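Local coordinates for protein serine protease pet (Escherichia coli, PDB 4OM9) that probably acts as a secreted serine protease enterotoxin of enteroaggregative strains, an autotransporter passenger domain likely to cleave host proteins such as alpha-fodrin, at residues G147-S152 / S172-H177; R11-L16 / F199-T204; S210-F215 / V223-T228; A17-V22 / L45-F50; A53-A58 / Y166-L171. All coordinates share one frame; numbering follows the deposited sequence.

Interaction 1: residues G147-S152 / S172-H177; sequences GFRVGS and SASLFH
Strands 147-151 and 172-177 run antiparallel in the sheet of the second barrel of a chymotrypsin-like protease, pairing Phe148 with Leu175 and Arg149 with Ser174. Six backbone hydrogen bonds join the Gly147-Phe176, Arg149-Ser174 and Gly151-Ser172 pairs. On the face of Phe148, Val150, Ala173 and Leu175 the contacts are apolar: Leu175 CD1 lies over one face of the Phe148 ring, 3.6 Å above its plane and toward the rim, and Val150 CG2 meets Ala173 CB at 3.9 Å. The other face is mixed. There Phe176 CG sits between its own backbone N and carbonyl carbon (chi1 64°), which folds the ring back across the neighbouring strand; Gly147 CA lies 3.8 Å from the ring centroid, and a residue without a side chain leaves room for it. Arg149 NH1 reaches Ser174 OG at 2.6 Å, a weak bond because the angle at the hydrogen is only 116°; NH1 also bonds Tyr193 OH, and Ser174 OG bonds Asn201 O. A water at the edge of the guanidinium, 2.6 Å from Arg149 NH2 in another weak bond, lies 3.1 Å from Ser172 OG, which also bonds Asn201 ND2. Helix 10-17 covers the apolar face through Leu16 and Ala17, whereas on the other face of the sheet Tyr193 stacks on Phe176 and strand 211-216 brings Val212 against Arg149 and Phe176.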
# COMPACT_ATOMS: atom_id res chain seq x y z
N GLY A 147 28.86 -7.24 12.03
CA GLY A 147 28.67 -6.17 11.09
C GLY A 147 28.42 -6.65 9.69
O GLY A 147 28.41 -7.85 9.43
N PHE A 148 28.23 -5.69 8.79
CA PHE A 148 27.88 -5.95 7.41
C PHE A 148 28.86 -5.27 6.50
O PHE A 148 29.36 -4.17 6.79
CB PHE A 148 26.47 -5.43 7.08
CG PHE A 148 25.35 -6.22 7.69
CD1 PHE A 148 24.89 -7.38 7.08
CD2 PHE A 148 24.72 -5.78 8.86
CE1 PHE A 148 23.81 -8.12 7.64
CE2 PHE A 148 23.66 -6.51 9.42
CZ PHE A 148 23.21 -7.68 8.82
N ARG A 149 29.10 -5.88 5.35
CA ARG A 149 29.93 -5.26 4.34
C ARG A 149 29.29 -5.48 2.99
O ARG A 149 28.75 -6.54 2.72
CB ARG A 149 31.33 -5.84 4.35
CG ARG A 149 32.26 -5.13 3.42
CD ARG A 149 33.22 -6.11 2.79
NE ARG A 149 32.58 -6.68 1.62
CZ ARG A 149 32.31 -7.97 1.47
NH1 ARG A 149 32.66 -8.82 2.42
NH2 ARG A 149 31.72 -8.39 0.36
N VAL A 150 29.38 -4.49 2.14
CA VAL A 150 28.73 -4.54 0.86
C VAL A 150 29.74 -4.21 -0.24
O VAL A 150 30.50 -3.23 -0.12
CB VAL A 150 27.55 -3.57 0.88
CG1 VAL A 150 27.37 -2.86 -0.44
CG2 VAL A 150 26.32 -4.27 1.38
N GLY A 151 29.78 -5.02 -1.29
CA GLY A 151 30.63 -4.72 -2.44
C GLY A 151 30.30 -5.58 -3.65
O GLY A 151 29.38 -6.41 -3.60
N SER A 152 31.05 -5.39 -4.74
CA SER A 152 30.78 -6.17 -5.95
C SER A 152 32.04 -6.66 -6.65
O SER A 152 32.25 -6.38 -7.84
CB SER A 152 29.93 -5.33 -6.92
OG SER A 152 29.48 -6.11 -8.01
N SER A 172 26.64 -7.19 -3.54
CA SER A 172 26.29 -8.26 -2.60
C SER A 172 26.82 -8.06 -1.16
O SER A 172 27.86 -7.45 -0.95
CB SER A 172 26.78 -9.60 -3.15
OG SER A 172 28.19 -9.61 -3.30
N ALA A 173 26.10 -8.59 -0.18
CA ALA A 173 26.38 -8.27 1.21
C ALA A 173 27.06 -9.41 1.94
O ALA A 173 26.77 -10.58 1.69
CB ALA A 173 25.12 -7.90 1.91
N SER A 174 27.95 -9.07 2.87
CA SER A 174 28.59 -10.06 3.73
C SER A 174 28.21 -9.77 5.16
O SER A 174 28.11 -8.61 5.55
CB SER A 174 30.10 -10.04 3.59
OG SER A 174 30.49 -10.31 2.25
N LEU A 175 27.97 -10.82 5.93
CA LEU A 175 27.73 -10.69 7.35
C LEU A 175 28.94 -11.27 8.06
O LEU A 175 29.45 -12.32 7.63
CB LEU A 175 26.46 -11.41 7.77
CG LEU A 175 26.26 -11.61 9.28
CD1 LEU A 175 25.76 -10.32 9.88
CD2 LEU A 175 25.31 -12.79 9.60
N PHE A 176 29.41 -10.63 9.13
CA PHE A 176 30.65 -11.09 9.76
C PHE A 176 30.69 -10.90 11.27
O PHE A 176 29.92 -10.12 11.84
CB PHE A 176 31.85 -10.37 9.11
CG PHE A 176 31.84 -8.88 9.32
CD1 PHE A 176 32.19 -8.33 10.55
CD2 PHE A 176 31.50 -8.03 8.29
CE1 PHE A 176 32.15 -6.98 10.75
CE2 PHE A 176 31.47 -6.67 8.48
CZ PHE A 176 31.80 -6.14 9.71
N HIS A 177 31.63 -11.57 11.91
CA HIS A 177 31.99 -11.29 13.30
C HIS A 177 33.46 -10.91 13.37
O HIS A 177 34.28 -11.48 12.66
CB HIS A 177 31.70 -12.50 14.20
CG HIS A 177 32.24 -13.80 13.66
ND1 HIS A 177 31.56 -14.55 12.73
CD2 HIS A 177 33.37 -14.48 13.95
CE1 HIS A 177 32.27 -15.64 12.45
NE2 HIS A 177 33.37 -15.62 13.18
O HOH W 1 30.83 -8.52 -2.10

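Interaction 2: residues R11-L16 / F199-T204; sequences RDYLDL and FTNLTT
Tyr13 lays its ring on that of Phe199 in a face-to-face stack, with centroids 4.2 Å apart and planes inclined by 23°. The overlap is uneven: Tyr13 CE1 sits over the centre of the Phe199 ring, 3.6 Å above its plane, while Phe199 CE1 lies toward the rim of the tyrosine. The two side chains run antiparallel, one leaving a helix and the other a loop. Phe199 has CG anti to its backbone N (chi1 -166°), an extended placing that carries the ring to the helix. Leu16, one turn along, adds CD2 at 3.8 Å from Phe199 CE2, and Asn201 CB lies 3.8 Å from Tyr13 CD1, oblique to the ring.

Beyond the ring, Tyr13 OH accepts from Thr200 N at 2.8 Å, with that nitrogen in the plane of the ring at its edge. The same hydroxyl is bonded to Asp4 O, so the polar end of a buried aromatic is satisfied by backbone groups. Tyrosine suits this place because it supplies both a flat apolar face and a hydroxyl that reaches past it. Asn201 sends its amide to Ala173 O, tying the loop to the strand beside the helix. The result is a short N-terminal helix seated on the second barrel of the chymotrypsin-like domain, held by an aromatic stack to the loop that follows strand 188-195.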
# COMPACT_ATOMS: atom_id res chain seq x y z
N ARG A 11 19.81 -14.60 -4.65
CA ARG A 11 19.20 -13.28 -4.68
C ARG A 11 19.18 -12.67 -3.28
O ARG A 11 19.10 -11.43 -3.11
CB ARG A 11 17.78 -13.39 -5.26
CG ARG A 11 16.88 -12.20 -5.07
CD ARG A 11 15.57 -12.41 -5.78
NE ARG A 11 14.46 -12.55 -4.85
CZ ARG A 11 13.18 -12.54 -5.20
NH1 ARG A 11 12.85 -12.40 -6.48
NH2 ARG A 11 12.23 -12.67 -4.29
N ASP A 12 19.30 -13.53 -2.27
CA ASP A 12 19.28 -13.07 -0.88
C ASP A 12 20.46 -12.16 -0.52
O ASP A 12 20.29 -11.16 0.18
CB ASP A 12 19.22 -14.27 0.07
CG ASP A 12 17.89 -14.99 0.01
OD1 ASP A 12 16.89 -14.35 -0.37
OD2 ASP A 12 17.84 -16.20 0.36
N TYR A 13 21.66 -12.52 -0.98
CA TYR A 13 22.83 -11.69 -0.73
C TYR A 13 22.68 -10.32 -1.39
O TYR A 13 23.11 -9.31 -0.85
CB TYR A 13 24.10 -12.36 -1.24
CG TYR A 13 24.49 -13.63 -0.50
CD1 TYR A 13 25.26 -13.57 0.66
CD2 TYR A 13 24.09 -14.88 -0.97
CE1 TYR A 13 25.62 -14.73 1.34
CE2 TYR A 13 24.44 -16.04 -0.30
CZ TYR A 13 25.21 -15.96 0.85
OH TYR A 13 25.56 -17.11 1.53
N LEU A 14 22.06 -10.31 -2.57
CA LEU A 14 21.85 -9.10 -3.35
C LEU A 14 20.78 -8.21 -2.74
O LEU A 14 20.94 -6.99 -2.67
CB LEU A 14 21.45 -9.47 -4.77
CG LEU A 14 22.52 -9.76 -5.81
CD1 LEU A 14 23.72 -10.42 -5.23
CD2 LEU A 14 21.96 -10.63 -6.91
N ASP A 15 19.68 -8.83 -2.30
CA ASP A 15 18.59 -8.10 -1.66
C ASP A 15 19.11 -7.32 -0.46
O ASP A 15 18.73 -6.17 -0.23
CB ASP A 15 17.46 -9.05 -1.20
CG ASP A 15 16.35 -9.22 -2.24
OD1 ASP A 15 16.34 -8.52 -3.27
OD2 ASP A 15 15.46 -10.09 -2.02
N LEU A 16 19.99 -7.95 0.32
CA LEU A 16 20.52 -7.34 1.52
C LEU A 16 21.40 -6.14 1.19
O LEU A 16 21.31 -5.11 1.84
CB LEU A 16 21.31 -8.36 2.35
CG LEU A 16 22.02 -7.87 3.62
CD1 LEU A 16 21.09 -7.09 4.54
CD2 LEU A 16 22.61 -9.05 4.37
N PHE A 199 25.45 -17.79 6.19
CA PHE A 199 25.22 -16.72 5.26
C PHE A 199 26.57 -16.15 4.86
O PHE A 199 27.08 -15.21 5.47
CB PHE A 199 24.33 -15.64 5.86
CG PHE A 199 23.79 -14.70 4.85
CD1 PHE A 199 22.72 -15.06 4.06
CD2 PHE A 199 24.36 -13.44 4.68
CE1 PHE A 199 22.20 -14.19 3.11
CE2 PHE A 199 23.84 -12.56 3.74
CZ PHE A 199 22.76 -12.94 2.95
N THR A 200 27.16 -16.77 3.85
CA THR A 200 28.58 -16.63 3.64
C THR A 200 28.87 -16.03 2.28
O THR A 200 28.61 -16.62 1.23
CB THR A 200 29.31 -17.98 3.77
OG1 THR A 200 28.88 -18.64 4.97
CG2 THR A 200 30.81 -17.77 3.83
N ASN A 201 29.36 -14.81 2.35
CA ASN A 201 29.84 -14.11 1.20
C ASN A 201 31.32 -13.80 1.42
O ASN A 201 31.65 -12.89 2.18
CB ASN A 201 29.01 -12.84 0.99
CG ASN A 201 29.39 -12.11 -0.28
OD1 ASN A 201 30.30 -12.52 -1.00
ND2 ASN A 201 28.66 -11.02 -0.57
N LEU A 202 32.19 -14.56 0.79
CA LEU A 202 33.62 -14.39 1.01
C LEU A 202 34.15 -13.20 0.21
O LEU A 202 33.63 -12.87 -0.87
CB LEU A 202 34.39 -15.66 0.65
CG LEU A 202 33.91 -16.94 1.33
CD1 LEU A 202 34.64 -18.13 0.74
CD2 LEU A 202 34.09 -16.89 2.85
N THR A 203 35.19 -12.57 0.73
CA THR A 203 35.78 -11.41 0.09
C THR A 203 36.60 -11.78 -1.14
O THR A 203 37.36 -12.75 -1.13
CB THR A 203 36.66 -10.65 1.09
OG1 THR A 203 35.93 -10.48 2.31
CG2 THR A 203 37.07 -9.29 0.53
N THR A 204 36.42 -11.01 -2.19
CA THR A 204 37.14 -11.17 -3.45
C THR A 204 37.98 -9.92 -3.68
O THR A 204 37.78 -8.92 -2.99
CB THR A 204 36.18 -11.39 -4.63
OG1 THR A 204 35.34 -10.22 -4.78
CG2 THR A 204 35.30 -12.61 -4.36

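Interaction 3: residues S210-F215 / V223-T228; sequences SGVYVF and VLLGTT
Val212 O marks the tight part of this contact, since two successive amides of the facing strand turn to it. Leu225 N donates to Val212 O over 2.7 Å. The bond from Gly226 N to Val212 O is weak, at 3.5 Å. Leu225 and Gly226 therefore both face Val212, a classic beta bulge, and Leu225 takes near-helical backbone angles where the register slips by one. Its side chain runs alongside that of Val212, with Leu225 CD2 3.6 Å from Val212 CG1. Both touch Val242 on strand 239-244, so branched and long aliphatic residues fill the space on this face.

The strands form the hairpin 211-216/221-232 of the second barrel in the chymotrypsin-like fold, and the chain enters it directly from the Gly-Asp-Ser-Gly sequence familiar from serine proteases of this clan. At that entrance Ser210 O is gripped twice by one residue. Thr228 N bonds it at 2.8 Å. Thr228 OG1 bonds Ser210 O as well, at 3.0 Å and from above the carbonyl plane. Ser210 OG is bonded to Asp207 O.

The face of Tyr213 and Leu224 is looser, although it too is buried. Leu224 CD1 stands 4.2 Å above one face of the Tyr213 ring, offset toward the rim, and that methyl also occupies the space beside Gly211, where the absence of a side chain admits it. Leu224 goes on to Thr60 and Ile62, and Tyr213 likewise meets Thr60, on strand 60-63 of the first barrel.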
# COMPACT_ATOMS: atom_id res chain seq x y z
N SER A 210 35.85 -1.64 -0.23
CA SER A 210 34.42 -1.52 0.09
C SER A 210 34.26 -1.22 1.58
O SER A 210 35.12 -1.58 2.38
CB SER A 210 33.64 -2.78 -0.31
OG SER A 210 34.16 -3.98 0.26
N GLY A 211 33.18 -0.54 1.95
CA GLY A 211 32.98 -0.11 3.32
C GLY A 211 32.46 -1.21 4.25
O GLY A 211 31.70 -2.09 3.86
N VAL A 212 32.94 -1.17 5.49
CA VAL A 212 32.64 -2.15 6.51
C VAL A 212 31.87 -1.44 7.61
O VAL A 212 32.29 -0.37 8.07
CB VAL A 212 33.94 -2.80 7.05
CG1 VAL A 212 33.65 -3.71 8.24
CG2 VAL A 212 34.68 -3.55 5.94
N TYR A 213 30.74 -2.00 8.03
CA TYR A 213 29.85 -1.29 8.94
C TYR A 213 29.72 -1.98 10.28
O TYR A 213 29.80 -3.20 10.39
CB TYR A 213 28.45 -1.12 8.33
CG TYR A 213 28.40 -0.25 7.10
CD1 TYR A 213 28.71 -0.77 5.85
CD2 TYR A 213 28.03 1.10 7.18
CE1 TYR A 213 28.67 0.02 4.71
CE2 TYR A 213 27.98 1.90 6.05
CZ TYR A 213 28.31 1.35 4.82
OH TYR A 213 28.29 2.10 3.67
N VAL A 214 29.44 -1.19 11.29
CA VAL A 214 29.41 -1.71 12.63
C VAL A 214 28.42 -0.84 13.40
O VAL A 214 28.21 0.31 13.03
CB VAL A 214 30.85 -1.75 13.18
CG1 VAL A 214 31.01 -0.97 14.44
CG2 VAL A 214 31.34 -3.18 13.29
N PHE A 215 27.74 -1.38 14.40
CA PHE A 215 26.56 -0.71 14.93
C PHE A 215 26.72 -0.24 16.37
O PHE A 215 26.94 -1.04 17.28
CB PHE A 215 25.35 -1.65 14.82
CG PHE A 215 24.06 -1.08 15.36
CD1 PHE A 215 23.27 -0.26 14.57
CD2 PHE A 215 23.63 -1.40 16.64
CE1 PHE A 215 22.07 0.25 15.06
CE2 PHE A 215 22.44 -0.90 17.13
CZ PHE A 215 21.65 -0.06 16.33
N VAL A 223 27.65 2.61 11.70
CA VAL A 223 28.80 3.46 11.67
C VAL A 223 29.77 2.85 10.70
O VAL A 223 29.86 1.63 10.63
CB VAL A 223 29.38 3.59 13.10
CG1 VAL A 223 30.90 3.72 13.12
CG2 VAL A 223 28.68 4.70 13.86
N LEU A 224 30.47 3.67 9.92
CA LEU A 224 31.49 3.15 9.04
C LEU A 224 32.73 2.73 9.83
O LEU A 224 33.47 3.60 10.29
CB LEU A 224 31.87 4.19 8.00
CG LEU A 224 32.81 3.76 6.89
CD1 LEU A 224 32.11 2.78 5.94
CD2 LEU A 224 33.29 5.01 6.15
N LEU A 225 32.97 1.43 9.97
CA LEU A 225 34.15 0.93 10.71
C LEU A 225 35.45 1.27 10.00
O LEU A 225 36.44 1.70 10.61
CB LEU A 225 34.09 -0.59 10.91
CG LEU A 225 35.34 -1.21 11.57
CD1 LEU A 225 35.23 -1.15 13.09
CD2 LEU A 225 35.59 -2.68 11.15
N GLY A 226 35.43 1.06 8.69
CA GLY A 226 36.60 1.31 7.86
C GLY A 226 36.35 0.79 6.46
O GLY A 226 35.20 0.67 6.04
N THR A 227 37.43 0.45 5.76
CA THR A 227 37.37 0.05 4.36
C THR A 227 38.20 -1.20 4.15
O THR A 227 39.25 -1.40 4.78
CB THR A 227 37.87 1.19 3.42
OG1 THR A 227 39.16 1.63 3.84
CG2 THR A 227 36.94 2.34 3.49
N THR A 228 37.74 -2.04 3.24
CA THR A 228 38.31 -3.37 3.11
C THR A 228 39.70 -3.38 2.49
O THR A 228 39.90 -2.94 1.36
CB THR A 228 37.39 -4.25 2.29
OG1 THR A 228 36.13 -4.31 2.95
CG2 THR A 228 37.96 -5.65 2.15

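Interaction 4: residues A17-V22 / L45-F50; sequences AQNKGV and LPVPDF
Val47 opens the contact with CG1, which lies 3.7 Å from Asn19 ND2, the two side chains running antiparallel; its branched apolar group also rests on Leu16. Pro48 follows and offers its carbonyl: Asn19 ND2 donates to Pro48 O at 2.9 Å, in the plane of that carbonyl, and also bonds Phe23 O. Asp49 presents its backbone to Asn19 while its carboxylate turns to Ser51 OG. At Phe50 the chain returns to the same amide. Phe50 N bonds Asn19 OD1 at 2.9 Å, on a lone pair, with a C=O...N angle of 142°. Phe50 CB then packs 3.4 Å from Ala17 O, and Pro48 CB covers one face of the ring. A water donates to Ala17 O at 3.0 Å and more weakly to Phe50 O.

Asparagine suits its place because it tolerates the left-handed backbone conformation found here, just beyond the helix, and because one amide can both give and receive. With Pro48 O and Phe50 N met by a single side chain, the amide pairs with the backbone much as a neighbouring strand would, where the end of helix 10-17 meets an irregular loop of the protease domain.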
# COMPACT_ATOMS: atom_id res chain seq x y z
N ALA A 17 22.26 -6.29 0.18
CA ALA A 17 23.22 -5.24 -0.15
C ALA A 17 22.50 -4.06 -0.75
O ALA A 17 22.93 -2.93 -0.61
CB ALA A 17 24.30 -5.75 -1.11
N GLN A 18 21.37 -4.31 -1.41
CA GLN A 18 20.74 -3.26 -2.19
C GLN A 18 19.47 -2.79 -1.50
O GLN A 18 18.68 -2.05 -2.09
CB GLN A 18 20.48 -3.77 -3.61
CG GLN A 18 21.79 -4.28 -4.25
CD GLN A 18 21.58 -4.96 -5.58
OE1 GLN A 18 20.68 -4.60 -6.34
NE2 GLN A 18 22.43 -5.95 -5.87
N ASN A 19 19.32 -3.20 -0.24
CA ASN A 19 18.16 -2.82 0.57
C ASN A 19 16.83 -3.09 -0.15
O ASN A 19 15.92 -2.25 -0.18
CB ASN A 19 18.25 -1.34 0.97
CG ASN A 19 19.30 -1.09 2.04
OD1 ASN A 19 20.18 -0.24 1.86
ND2 ASN A 19 19.23 -1.81 3.14
N LYS A 20 16.73 -4.30 -0.70
CA LYS A 20 15.56 -4.77 -1.41
C LYS A 20 14.84 -5.87 -0.62
O LYS A 20 15.42 -6.47 0.28
CB LYS A 20 15.96 -5.28 -2.79
CG LYS A 20 16.59 -4.21 -3.70
CD LYS A 20 15.51 -3.35 -4.31
CE LYS A 20 16.10 -2.19 -5.10
NZ LYS A 20 15.04 -1.21 -5.45
N GLY A 21 13.58 -6.13 -0.96
CA GLY A 21 12.82 -7.21 -0.37
C GLY A 21 12.56 -7.05 1.12
O GLY A 21 11.94 -6.07 1.52
N VAL A 22 13.04 -8.00 1.93
CA VAL A 22 12.85 -7.89 3.38
C VAL A 22 13.90 -7.03 4.06
O VAL A 22 13.82 -6.80 5.27
CB VAL A 22 12.87 -9.27 4.09
CG1 VAL A 22 11.67 -10.15 3.63
CG2 VAL A 22 14.23 -9.95 3.93
N LEU A 45 19.45 -6.57 15.01
CA LEU A 45 19.84 -5.19 14.71
C LEU A 45 18.97 -4.69 13.57
O LEU A 45 18.41 -5.50 12.83
CB LEU A 45 21.31 -5.10 14.33
CG LEU A 45 22.40 -5.58 15.30
CD1 LEU A 45 23.74 -5.51 14.61
CD2 LEU A 45 22.43 -4.75 16.57
N PRO A 46 18.86 -3.36 13.40
CA PRO A 46 18.22 -2.88 12.17
C PRO A 46 19.11 -3.15 10.98
O PRO A 46 20.33 -3.14 11.12
CB PRO A 46 18.07 -1.37 12.40
CG PRO A 46 18.27 -1.17 13.87
CD PRO A 46 19.21 -2.25 14.30
N VAL A 47 18.52 -3.41 9.82
CA VAL A 47 19.30 -3.52 8.59
C VAL A 47 19.95 -2.18 8.29
O VAL A 47 19.31 -1.14 8.39
CB VAL A 47 18.43 -3.96 7.39
CG1 VAL A 47 19.24 -4.00 6.10
CG2 VAL A 47 17.80 -5.32 7.66
N PRO A 48 21.24 -2.19 7.94
CA PRO A 48 21.91 -0.94 7.56
C PRO A 48 21.27 -0.29 6.34
O PRO A 48 20.57 -0.96 5.58
CB PRO A 48 23.34 -1.38 7.23
CG PRO A 48 23.51 -2.71 7.94
CD PRO A 48 22.14 -3.35 7.91
N ASP A 49 21.51 1.01 6.17
CA ASP A 49 21.23 1.66 4.91
C ASP A 49 22.53 1.63 4.13
O ASP A 49 23.51 2.29 4.48
CB ASP A 49 20.73 3.10 5.13
CG ASP A 49 20.37 3.81 3.82
OD1 ASP A 49 21.03 3.58 2.78
OD2 ASP A 49 19.41 4.61 3.83
N PHE A 50 22.55 0.86 3.06
CA PHE A 50 23.73 0.77 2.23
C PHE A 50 23.81 1.79 1.08
O PHE A 50 24.63 1.62 0.16
CB PHE A 50 23.85 -0.62 1.65
CG PHE A 50 24.00 -1.69 2.69
CD1 PHE A 50 25.09 -1.67 3.56
CD2 PHE A 50 23.07 -2.72 2.79
CE1 PHE A 50 25.23 -2.65 4.52
CE2 PHE A 50 23.22 -3.71 3.75
CZ PHE A 50 24.30 -3.68 4.61
O HOH W 2 22.76 -0.23 -1.98

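Interaction 5: residues A53-A58 / Y166-L171; sequences ATANGA and YQADLL
Ala55 and Ala168 meet where two type I beta turns, Thr54-Gly57 and Ala168-Leu171, pack backbone to backbone, with Ala168 CA making a C-H...O contact of 3.3 Å to Ala55 O. No conventional hydrogen bond crosses between the segments. In the two-barrel chymotrypsin-like fold these are connecting loops: one leads into strand 60-63 of the first barrel, the other into strand 172-185 of the second. Small residues suit this close approach of the two backbones, where the methyls Ala55 CB and Ala168 CB stand 4.0 Å apart.

The side chains of Asn56 and Tyr166 extend alongside each other, the amide and ring planes 34° apart. Asn56 ND2 comes 3.8 Å from Tyr166 CD1, and the backbone O of Asn56 lies in the ring plane at its edge. The amide has its own duties. With CG between the backbone N and the carbonyl carbon (chi1 78°), the side chain curls back so that OD1 accepts from Ala58 N at 2.9 Å, an Asx turn with a nearly straight N-H...O angle of 171°. ND2 bonds Ser79 O, which helps to fix the rotation of the amide that the tyrosine lies along. Ala58 CB also approaches the ring, at an oblique angle.

Farther in, Leu171 serves as the buried apolar member and also touches Val150. Gly57, whose positive phi is easy for glycine, has no side chain to obstruct it, and Leu171 CD1 rests 3.8 Å from Gly57 CA.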
# COMPACT_ATOMS: atom_id res chain seq x y z
N ALA A 53 27.24 3.46 -0.34
CA ALA A 53 28.15 2.69 -1.19
C ALA A 53 28.10 3.16 -2.64
O ALA A 53 27.03 3.49 -3.15
CB ALA A 53 27.82 1.17 -1.11
N THR A 54 29.26 3.21 -3.29
CA THR A 54 29.31 3.39 -4.73
C THR A 54 28.60 2.23 -5.43
O THR A 54 28.59 1.12 -4.93
CB THR A 54 30.76 3.44 -5.25
OG1 THR A 54 31.43 2.22 -4.88
CG2 THR A 54 31.54 4.65 -4.65
N ALA A 55 28.03 2.51 -6.60
CA ALA A 55 27.41 1.49 -7.45
C ALA A 55 28.27 0.25 -7.57
O ALA A 55 27.76 -0.87 -7.51
CB ALA A 55 27.13 2.05 -8.81
N ASN A 56 29.58 0.43 -7.73
CA ASN A 56 30.44 -0.72 -7.92
C ASN A 56 30.98 -1.26 -6.59
O ASN A 56 31.73 -2.23 -6.56
CB ASN A 56 31.59 -0.37 -8.87
CG ASN A 56 32.68 0.42 -8.21
OD1 ASN A 56 32.53 0.90 -7.07
ND2 ASN A 56 33.79 0.60 -8.94
N GLY A 57 30.62 -0.60 -5.49
CA GLY A 57 30.99 -1.06 -4.17
C GLY A 57 32.39 -0.71 -3.67
O GLY A 57 32.65 -0.87 -2.48
N ALA A 58 33.27 -0.20 -4.53
CA ALA A 58 34.66 -0.09 -4.13
C ALA A 58 34.94 1.14 -3.25
O ALA A 58 36.02 1.27 -2.69
CB ALA A 58 35.56 -0.09 -5.34
N TYR A 166 32.52 -5.50 -10.49
CA TYR A 166 32.07 -4.11 -10.44
C TYR A 166 30.69 -3.85 -11.09
O TYR A 166 30.37 -2.71 -11.42
CB TYR A 166 33.13 -3.20 -11.09
CG TYR A 166 34.47 -3.25 -10.37
CD1 TYR A 166 34.53 -3.16 -8.98
CD2 TYR A 166 35.66 -3.41 -11.07
CE1 TYR A 166 35.74 -3.21 -8.31
CE2 TYR A 166 36.88 -3.46 -10.41
CZ TYR A 166 36.91 -3.36 -9.03
OH TYR A 166 38.12 -3.42 -8.36
N GLN A 167 29.89 -4.91 -11.23
CA GLN A 167 28.47 -4.78 -11.61
C GLN A 167 27.59 -4.32 -10.45
O GLN A 167 27.53 -4.96 -9.40
CB GLN A 167 27.93 -6.12 -12.13
CG GLN A 167 28.56 -6.58 -13.43
CD GLN A 167 28.44 -5.53 -14.53
OE1 GLN A 167 27.34 -5.19 -14.99
NE2 GLN A 167 29.59 -5.00 -14.97
N ALA A 168 26.88 -3.22 -10.66
CA ALA A 168 25.99 -2.65 -9.66
C ALA A 168 24.83 -3.60 -9.33
O ALA A 168 24.44 -3.73 -8.15
CB ALA A 168 25.45 -1.28 -10.15
N ASP A 169 24.27 -4.25 -10.35
CA ASP A 169 23.23 -5.26 -10.12
C ASP A 169 23.70 -6.34 -9.13
O ASP A 169 22.92 -6.89 -8.34
CB ASP A 169 22.82 -5.93 -11.44
CG ASP A 169 22.20 -4.97 -12.43
OD1 ASP A 169 21.51 -4.01 -12.02
OD2 ASP A 169 22.39 -5.19 -13.64
N LEU A 170 24.98 -6.67 -9.18
CA LEU A 170 25.50 -7.78 -8.37
C LEU A 170 26.05 -7.34 -7.03
O LEU A 170 26.70 -8.11 -6.33
CB LEU A 170 26.58 -8.52 -9.16
CG LEU A 170 26.03 -9.15 -10.43
CD1 LEU A 170 27.16 -9.76 -11.23
CD2 LEU A 170 24.99 -10.20 -10.05
N LEU A 171 25.81 -6.09 -6.66
CA LEU A 171 26.22 -5.62 -5.35
C LEU A 171 25.72 -6.59 -4.28
O LEU A 171 24.52 -6.79 -4.12
CB LEU A 171 25.70 -4.20 -5.09
CG LEU A 171 26.31 -3.52 -3.86
CD1 LEU A 171 27.75 -3.02 -4.13
CD2 LEU A 171 25.41 -2.42 -3.35
O HOH W 3 24.55 -0.87 -6.94

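In the fold
Interactions 1 and 3 are buried strand pairings of one sheet, meeting where strands 143-151 and 211-216 are neighbours; their chemistry is backbone bonding, with apolar side chains and a polar patch around Arg149. Interaction 2 is equally buried but relies on aromatic overlap, and its loop is joined to strand 172-185 of interaction 1. Interaction 4 is also largely buried, though Asn19 and Asp49 reach toward solvent, and interaction 5 only partly; in both, loops meet without a shared ladder, through a bridging amide in the first and turns in van der Waals contact in the second. Helix 10-17 and its end serve interactions 2 and 4, and Gln18 reaches the carbonyls of Asp169 and Leu171 in interaction 5.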